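Local coordinates for aryl acylamidase (bacterium CSBL00001, PDB 4YJ6), which probably hydrolyses the amide bond of N-acylated aromatic amines, as a member of the amidase signature enzyme family, at residues Leu275-Phe280 with Leu459-Arg464; Leu400-Val405 with Glu414-Ile419; Pro426-Gly429 with Thr433-Thr436. One frame throughout, in Å; residues are numbered along the deposited sequence.

Contact 1: Leu275-Phe280 with Leu459-Arg464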
loop_
_atom_site.group_PDB
_atom_site.type_symbol
_atom_site.label_atom_id
_atom_site.label_comp_id
_atom_site.label_asym_id
_atom_site.label_seq_id
_atom_site.Cartn_x
_atom_site.Cartn_y
_atom_site.Cartn_z
ATOM N N LEU A 275 -6.582 19.365 7.933
ATOM C CA LEU A 275 -6.316 19.427 6.501
ATOM C C LEU A 275 -4.833 19.368 6.145
ATOM O O LEU A 275 -4.489 19.282 4.978
ATOM C CB LEU A 275 -6.987 20.677 5.891
ATOM C CG LEU A 275 -8.497 20.694 6.162
ATOM C CD1 LEU A 275 -9.102 22.006 5.639
ATOM C CD2 LEU A 275 -9.217 19.475 5.550
ATOM N N ASN A 276 -3.940 19.404 7.137
ATOM C CA ASN A 276 -2.518 19.403 6.850
ATOM C C ASN A 276 -1.665 19.012 8.047
ATOM O O ASN A 276 -0.443 19.184 8.015
ATOM C CB ASN A 276 -2.093 20.815 6.376
ATOM C CG ASN A 276 -2.424 21.895 7.387
ATOM O OD1 ASN A 276 -2.816 21.634 8.533
ATOM N ND2 ASN A 276 -2.339 23.159 6.927
ATOM N N TYR A 277 -2.301 18.417 9.069
ATOM C CA TYR A 277 -1.631 18.056 10.323
ATOM C C TYR A 277 -0.877 19.223 10.934
ATOM O O TYR A 277 0.036 19.027 11.748
ATOM C CB TYR A 277 -0.655 16.875 10.118
ATOM C CG TYR A 277 -1.265 15.589 9.590
ATOM C CD1 TYR A 277 -1.790 14.618 10.468
ATOM C CD2 TYR A 277 -1.271 15.302 8.253
ATOM C CE1 TYR A 277 -2.307 13.389 9.994
ATOM C CE2 TYR A 277 -1.770 14.053 7.760
ATOM C CZ TYR A 277 -2.299 13.109 8.641
ATOM O OH TYR A 277 -2.792 11.896 8.142
ATOM N N GLY A 278 -1.298 20.440 10.575
ATOM C CA GLY A 278 -0.690 21.652 11.101
ATOM C C GLY A 278 0.707 21.969 10.615
ATOM O O GLY A 278 1.264 23.007 10.996
ATOM N N VAL A 279 1.310 21.086 9.816
ATOM C CA VAL A 279 2.711 21.259 9.431
ATOM C C VAL A 279 3.004 21.077 7.939
ATOM O O VAL A 279 4.075 21.476 7.507
ATOM C CB VAL A 279 3.666 20.289 10.190
ATOM C CG1 VAL A 279 3.644 20.592 11.684
ATOM C CG2 VAL A 279 3.247 18.844 9.965
ATOM N N PHE A 280 2.097 20.471 7.158
ATOM C CA PHE A 280 2.400 20.254 5.721
ATOM C C PHE A 280 1.765 21.315 4.833
ATOM O O PHE A 280 0.661 21.777 5.114
ATOM C CB PHE A 280 1.833 18.927 5.211
ATOM C CG PHE A 280 2.439 17.697 5.853
ATOM C CD1 PHE A 280 1.850 17.138 6.991
ATOM C CD2 PHE A 280 3.576 17.109 5.317
ATOM C CE1 PHE A 280 2.385 15.997 7.577
ATOM C CE2 PHE A 280 4.144 15.963 5.898
ATOM C CZ PHE A 280 3.534 15.399 7.020
ATOM N N LEU A 459 -7.561 10.097 4.329
ATOM C CA LEU A 459 -7.069 9.070 5.255
ATOM C C LEU A 459 -7.958 9.049 6.479
ATOM O O LEU A 459 -8.261 10.091 7.061
ATOM C CB LEU A 459 -5.641 9.411 5.687
ATOM C CG LEU A 459 -4.931 8.233 6.388
ATOM C CD1 LEU A 459 -4.697 7.117 5.341
ATOM C CD2 LEU A 459 -3.590 8.689 6.970
ATOM N N ILE A 460 -8.411 7.856 6.844
ATOM C CA ILE A 460 -9.120 7.645 8.085
ATOM C C ILE A 460 -8.179 6.928 9.039
ATOM O O ILE A 460 -7.711 5.824 8.728
ATOM C CB ILE A 460 -10.349 6.743 7.825
ATOM C CG1 ILE A 460 -11.280 7.402 6.789
ATOM C CG2 ILE A 460 -11.087 6.378 9.154
ATOM C CD1 ILE A 460 -12.545 6.564 6.451
ATOM N N ILE A 461 -7.889 7.546 10.183
ATOM C CA ILE A 461 -6.968 6.948 11.150
ATOM C C ILE A 461 -7.735 6.527 12.404
ATOM O O ILE A 461 -8.554 7.317 12.932
ATOM C CB ILE A 461 -5.867 7.978 11.554
ATOM C CG1 ILE A 461 -5.171 8.566 10.309
ATOM C CG2 ILE A 461 -4.841 7.309 12.517
ATOM C CD1 ILE A 461 -4.065 9.664 10.654
ATOM N N GLY A 462 -7.479 5.305 12.902
ATOM C CA GLY A 462 -8.053 4.892 14.171
ATOM C C GLY A 462 -7.042 4.893 15.287
ATOM O O GLY A 462 -5.837 5.054 15.060
ATOM N N ASP A 463 -7.547 4.708 16.507
ATOM C CA ASP A 463 -6.695 4.552 17.690
ATOM C C ASP A 463 -5.858 3.293 17.491
ATOM O O ASP A 463 -6.161 2.456 16.632
ATOM C CB ASP A 463 -7.602 4.378 18.913
ATOM C CG ASP A 463 -6.886 4.513 20.236
ATOM O OD1 ASP A 463 -5.709 4.915 20.304
ATOM O OD2 ASP A 463 -7.567 4.240 21.253
ATOM N N ARG A 464 -4.794 3.164 18.279
ATOM C CA ARG A 464 -4.029 1.906 18.218
ATOM C C ARG A 464 -4.952 0.706 18.324
ATOM O O ARG A 464 -5.809 0.638 19.195
ATOM C CB ARG A 464 -2.947 1.878 19.331
ATOM C CG ARG A 464 -1.800 2.910 19.104
ATOM C CD ARG A 464 -0.723 2.465 18.050
ATOM N NE ARG A 464 -0.039 1.278 18.505
ATOM C CZ ARG A 464 1.271 1.098 18.659
ATOM N NH1 ARG A 464 2.237 1.977 18.308
ATOM N NH2 ARG A 464 1.625 -0.061 19.111
#
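With chi1 at -59°, Tyr277 places CG anti to its own carbonyl carbon and aims its ring at Leu459 and Ile461, which meet it with different branches. Leu459 does its touching with CD2, whereas Ile461 reaches out through an extended CG1 branch (chi2 178°). The phenol oxygen comes to lie against two methyl groups: Tyr277 OH is 3.5 Å from Leu459 CD2 and 3.6 Å from Ile461 CD1. The leucine side chain crosses the tyrosine at about a right angle, while the isoleucine comes from the opposite direction and sets CD1 at the ring edge, near the ring plane, 4.2 Å from Tyr277 CE1. No hydrogen bond joins the segments, and aliphatic side chains suit this buried place.

Leu459 and Ile461 lie two residues apart on strand 454-462, an inner strand of the large mixed sheet at the core of this amidase signature fold. Tyr277 follows strand 270-273 and has to span the intervening strand 394-398, where it touches Ala397. Its loop is held by an Asx turn, in which Gly278 N donates to Asn276 OD1 at 2.8 Å, and the positive phi of Gly278 favours glycine. Asn276 O accepts from both Val279 N and Phe280 N, and on the sheet side Met385 and Phe389 of helix 368-389 pack against Ile461.

Contact 2: Leu400-Val405 with Glu414-Ile419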
loop_
_atom_site.group_PDB
_atom_site.type_symbol
_atom_site.label_atom_id
_atom_site.label_comp_id
_atom_site.label_asym_id
_atom_site.label_seq_id
_atom_site.Cartn_x
_atom_site.Cartn_y
_atom_site.Cartn_z
ATOM N N LEU A 400 -2.686 12.575 1.005
ATOM C CA LEU A 400 -1.501 13.135 0.397
ATOM C C LEU A 400 -1.625 14.645 0.225
ATOM O O LEU A 400 -2.730 15.175 0.147
ATOM C CB LEU A 400 -1.293 12.567 -1.004
ATOM C CG LEU A 400 -1.223 11.048 -1.041
ATOM C CD1 LEU A 400 -1.166 10.583 -2.491
ATOM C CD2 LEU A 400 0.026 10.623 -0.269
ATOM N N ALA A 401 -0.474 15.302 0.129
ATOM C CA ALA A 401 -0.446 16.777 0.020
ATOM C C ALA A 401 -0.581 17.278 -1.421
ATOM O O ALA A 401 -0.710 18.497 -1.622
ATOM C CB ALA A 401 0.841 17.295 0.598
ATOM N N CYS A 402 -0.513 16.382 -2.403
ATOM C CA CYS A 402 -0.572 16.802 -3.814
ATOM C C CYS A 402 -1.206 15.741 -4.706
ATOM O O CYS A 402 -1.338 14.569 -4.327
ATOM C CB CYS A 402 0.828 17.132 -4.345
ATOM S SG CYS A 402 2.015 15.726 -4.278
HETATM N N MSE A 403 -1.581 16.179 -5.904
HETATM C CA MSE A 403 -2.142 15.314 -6.932
HETATM C C MSE A 403 -1.067 14.532 -7.676
HETATM O O MSE A 403 0.126 14.808 -7.546
HETATM C CB MSE A 403 -2.911 16.186 -7.945
HETATM C CG MSE A 403 -4.002 17.037 -7.321
HETATM SE SE MSE A 403 -5.370 15.970 -6.434
HETATM C CE MSE A 403 -6.057 14.933 -7.941
ATOM N N PRO A 404 -1.490 13.534 -8.463
ATOM C CA PRO A 404 -0.518 12.759 -9.230
ATOM C C PRO A 404 0.397 13.631 -10.089
ATOM O O PRO A 404 -0.032 14.698 -10.583
ATOM C CB PRO A 404 -1.407 11.875 -10.120
ATOM C CG PRO A 404 -2.622 11.633 -9.318
ATOM C CD PRO A 404 -2.857 12.989 -8.601
ATOM N N VAL A 405 1.640 13.182 -10.225
ATOM C CA VAL A 405 2.640 13.822 -11.055
ATOM C C VAL A 405 2.771 13.114 -12.399
ATOM O O VAL A 405 2.447 11.926 -12.552
ATOM C CB VAL A 405 4.013 13.878 -10.362
ATOM C CG1 VAL A 405 3.898 14.618 -9.022
ATOM C CG2 VAL A 405 4.603 12.450 -10.160
ATOM N N GLU A 414 9.539 11.407 -9.629
ATOM C CA GLU A 414 9.421 11.726 -8.218
ATOM C C GLU A 414 8.286 12.731 -8.027
ATOM O O GLU A 414 7.702 13.240 -8.990
ATOM C CB GLU A 414 10.752 12.276 -7.687
ATOM C CG GLU A 414 11.167 13.568 -8.396
ATOM C CD GLU A 414 12.455 14.158 -7.844
ATOM O OE1 GLU A 414 13.225 13.424 -7.204
ATOM O OE2 GLU A 414 12.690 15.370 -8.053
ATOM N N GLY A 415 7.960 13.017 -6.771
ATOM C CA GLY A 415 6.933 13.996 -6.474
ATOM C C GLY A 415 7.469 15.411 -6.651
ATOM O O GLY A 415 8.625 15.603 -7.012
ATOM N N PRO A 416 6.638 16.395 -6.349
ATOM C CA PRO A 416 7.031 17.812 -6.465
ATOM C C PRO A 416 8.075 18.183 -5.405
ATOM O O PRO A 416 8.116 17.555 -4.351
ATOM C CB PRO A 416 5.714 18.537 -6.221
ATOM C CG PRO A 416 5.029 17.652 -5.185
ATOM C CD PRO A 416 5.319 16.238 -5.695
ATOM N N SER A 417 8.929 19.171 -5.681
ATOM C CA SER A 417 9.916 19.635 -4.699
ATOM C C SER A 417 9.410 20.874 -3.962
ATOM O O SER A 417 10.055 21.362 -3.046
ATOM C CB SER A 417 11.244 19.970 -5.375
ATOM O OG SER A 417 11.908 18.787 -5.793
ATOM N N GLN A 418 8.271 21.383 -4.395
ATOM C CA GLN A 418 7.583 22.453 -3.682
ATOM C C GLN A 418 6.093 22.276 -3.792
ATOM O O GLN A 418 5.600 21.835 -4.826
ATOM C CB GLN A 418 7.950 23.822 -4.295
ATOM C CG GLN A 418 9.401 24.189 -4.032
ATOM C CD GLN A 418 10.205 24.432 -5.303
ATOM O OE1 GLN A 418 11.014 23.578 -5.731
ATOM N NE2 GLN A 418 10.019 25.625 -5.898
ATOM N N ILE A 419 5.372 22.644 -2.734
ATOM C CA ILE A 419 3.919 22.795 -2.776
ATOM C C ILE A 419 3.574 24.144 -2.149
ATOM O O ILE A 419 4.059 24.479 -1.061
ATOM C CB ILE A 419 3.226 21.678 -1.980
ATOM C CG1 ILE A 419 3.523 20.327 -2.671
ATOM C CG2 ILE A 419 1.735 21.885 -1.904
ATOM C CD1 ILE A 419 2.996 19.090 -1.838
#
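Cys402 and Pro416 meet at the middle of this contact, where SG lies 3.6 Å from Pro416 CD and 3.7 Å from Pro416 CG. The cysteine is at chi1 60°, with its sulfur between the backbone N and the carbonyl carbon, which turns the compact, weakly polar sulfur to the pyrrolidine ring. On one flank Val405 crosses Pro416 at about a right angle: CG1 is 4.0 Å from Pro416 CD, and its other branch, CG2, presses on Glu414 O at 3.4 Å. On the other flank Ile419 extends CD1 to Ala401 CB (3.7 Å) and Cys402 CB (3.8 Å), a long branched chain filling in against two short ones. Val405 CG1 also packs 4.0 Å from Gly415 CA; glycine suits that position because a beta carbon would run into Pro416 CD of the next residue.

No hydrogen bond crosses between the segments; those that hold them go to residues outside. Cys402 O accepts a hydrogen bond from Trp194 NE1 of helix 190-195, Met403 N donates one to Gln283 OE1, and Ser417 has a backbone bond with Ile424.

The touching parts, 401-405 and 414-419, run 133° apart end to end. This is apolar packing of a loop that doubles back on itself, carrying the chain from core strand 394-398 to the small antiparallel hairpin of 418-419 and 422-423.

Contact 3: Pro426-Gly429 with Thr433-Thr436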
loop_
_atom_site.group_PDB
_atom_site.type_symbol
_atom_site.label_atom_id
_atom_site.label_comp_id
_atom_site.label_asym_id
_atom_site.label_seq_id
_atom_site.Cartn_x
_atom_site.Cartn_y
_atom_site.Cartn_z
ATOM N N PRO A 426 10.921 15.554 -2.328
ATOM C CA PRO A 426 10.168 15.046 -3.468
ATOM C C PRO A 426 9.988 13.530 -3.424
ATOM O O PRO A 426 9.127 13.024 -4.148
ATOM C CB PRO A 426 11.050 15.435 -4.664
ATOM C CG PRO A 426 12.411 15.443 -4.124
ATOM C CD PRO A 426 12.279 15.978 -2.721
ATOM N N LEU A 427 10.762 12.839 -2.596
ATOM C CA LEU A 427 10.602 11.377 -2.484
ATOM C C LEU A 427 9.434 11.029 -1.580
ATOM O O LEU A 427 8.616 10.177 -1.904
ATOM C CB LEU A 427 11.863 10.724 -1.911
ATOM C CG LEU A 427 13.200 11.065 -2.572
ATOM C CD1 LEU A 427 14.294 10.219 -1.919
ATOM C CD2 LEU A 427 13.136 10.810 -4.096
ATOM N N ILE A 428 9.331 11.688 -0.429
ATOM C CA ILE A 428 8.372 11.230 0.561
ATOM C C ILE A 428 7.701 12.381 1.319
ATOM O O ILE A 428 6.774 12.166 2.091
ATOM C CB ILE A 428 9.076 10.298 1.586
ATOM C CG1 ILE A 428 8.090 9.381 2.313
ATOM C CG2 ILE A 428 9.829 11.116 2.625
ATOM C CD1 ILE A 428 7.438 8.316 1.392
ATOM N N GLY A 429 8.171 13.607 1.130
ATOM C CA GLY A 429 7.704 14.700 1.997
ATOM C C GLY A 429 6.220 15.007 1.941
ATOM O O GLY A 429 5.640 15.482 2.943
ATOM N N THR A 433 0.932 10.325 4.998
ATOM C CA THR A 433 0.796 8.962 5.531
ATOM C C THR A 433 1.943 8.504 6.437
ATOM O O THR A 433 1.729 7.621 7.291
ATOM C CB THR A 433 0.791 7.981 4.334
ATOM O OG1 THR A 433 1.801 8.362 3.390
ATOM C CG2 THR A 433 -0.539 8.094 3.608
ATOM N N TYR A 434 3.159 9.038 6.250
ATOM C CA TYR A 434 4.287 8.455 6.994
ATOM C C TYR A 434 4.128 8.649 8.505
ATOM O O TYR A 434 4.829 7.958 9.278
ATOM C CB TYR A 434 5.679 8.949 6.519
ATOM C CG TYR A 434 5.994 10.428 6.734
ATOM C CD1 TYR A 434 6.168 10.953 8.024
ATOM C CD2 TYR A 434 6.188 11.274 5.645
ATOM C CE1 TYR A 434 6.471 12.310 8.214
ATOM C CE2 TYR A 434 6.489 12.615 5.818
ATOM C CZ TYR A 434 6.631 13.128 7.101
ATOM O OH TYR A 434 6.943 14.472 7.273
ATOM N N LEU A 435 3.255 9.560 8.936
ATOM C CA LEU A 435 3.067 9.737 10.389
ATOM C C LEU A 435 2.653 8.418 11.068
ATOM O O LEU A 435 3.048 8.182 12.203
ATOM C CB LEU A 435 2.047 10.816 10.706
ATOM C CG LEU A 435 2.434 12.198 10.200
ATOM C CD1 LEU A 435 1.268 13.189 10.483
ATOM C CD2 LEU A 435 3.717 12.670 10.849
ATOM N N THR A 436 1.847 7.565 10.408
ATOM C CA THR A 436 1.425 6.326 11.085
ATOM C C THR A 436 2.484 5.233 10.972
ATOM O O THR A 436 2.420 4.238 11.685
ATOM C CB THR A 436 0.103 5.761 10.529
ATOM O OG1 THR A 436 0.295 5.359 9.174
ATOM C CG2 THR A 436 -0.997 6.831 10.580
HETATM O O HOH W 1 7.424 15.904 5.052
#
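Tyr434 turns the edge of its ring to the backbone oxygen of Ile428. That oxygen lies in the ring plane beside the CD2-CE2 edge, 3.7 Å from Tyr434 CD2 and 3.8 Å from CE2. The aromatic hydrogens of that edge probably carry a slight positive charge, which would suit a carbonyl oxygen lying in the plane. The oxygen of Gly429 approaches more obliquely and stays farther off, 4.1 Å from Tyr434 CE2. What sets the ring there is the first torsion of Tyr434: at chi1 66°, CG stands between the backbone N and the carbonyl carbon, and the side chain points back toward the preceding loop.

The Ile428 side chain contributes more loosely, with CG1 4.3 Å from Tyr434 CD2. Its bulk also packs on Ser319 and Trp322 of helix 315-339, so a branched aliphatic residue can serve both neighbours. Gly429 offers the tyrosine its backbone alone.

A single water completes the link at the end of the ring. It lies 2.8 Å from Gly429 O, to which it probably donates, and is hydrogen-bonded to Tyr434 OH at 2.7 Å, lying in the ring plane at the edge. A phenol suits this position because it combines an aromatic edge that can lie against a carbonyl oxygen with a hydroxyl that the water joins to Gly429 O.

Around the contact, Asp425 OD1 accepts from the backbone N of both Leu427 and Ile428, fixing the incoming loop, and Thr436 N donates to Thr433 O near the start of helix 434-439. Thr433 OG1 is hydrogen-bonded to Gly185 O, and Thr436 OG1 to Gln201 OE1 on strand 198-201. Met318 of helix 315-339 touches both Tyr434 and Leu435, while Leu435 also packs on Val381 and Met385 of helix 368-389.

How the contacts relate
Along the chain, contact 1 closes a long loop that contains contacts 2 and 3 in series. Contact 3 joins the others in space. Its centre is about 12 Å from that of contact 1, and the two pack directly: Tyr277 CD1 lies 3.4 Å from Leu435 CD1, and Phe280 CE2 lies 3.5 Å from Tyr434 OH. Contacts 2 and 3 have centres about 11 Å apart and are linked by a probable hydrogen bond from Gly415 N to Pro426 O, 2.9 Å long. Contacts 1 and 2 do not touch, their nearest atoms being about 5 Å apart. A bound phosphate, probably from the crystallisation liquor, lies about 5 Å from the Ile428 side chain in contact 3.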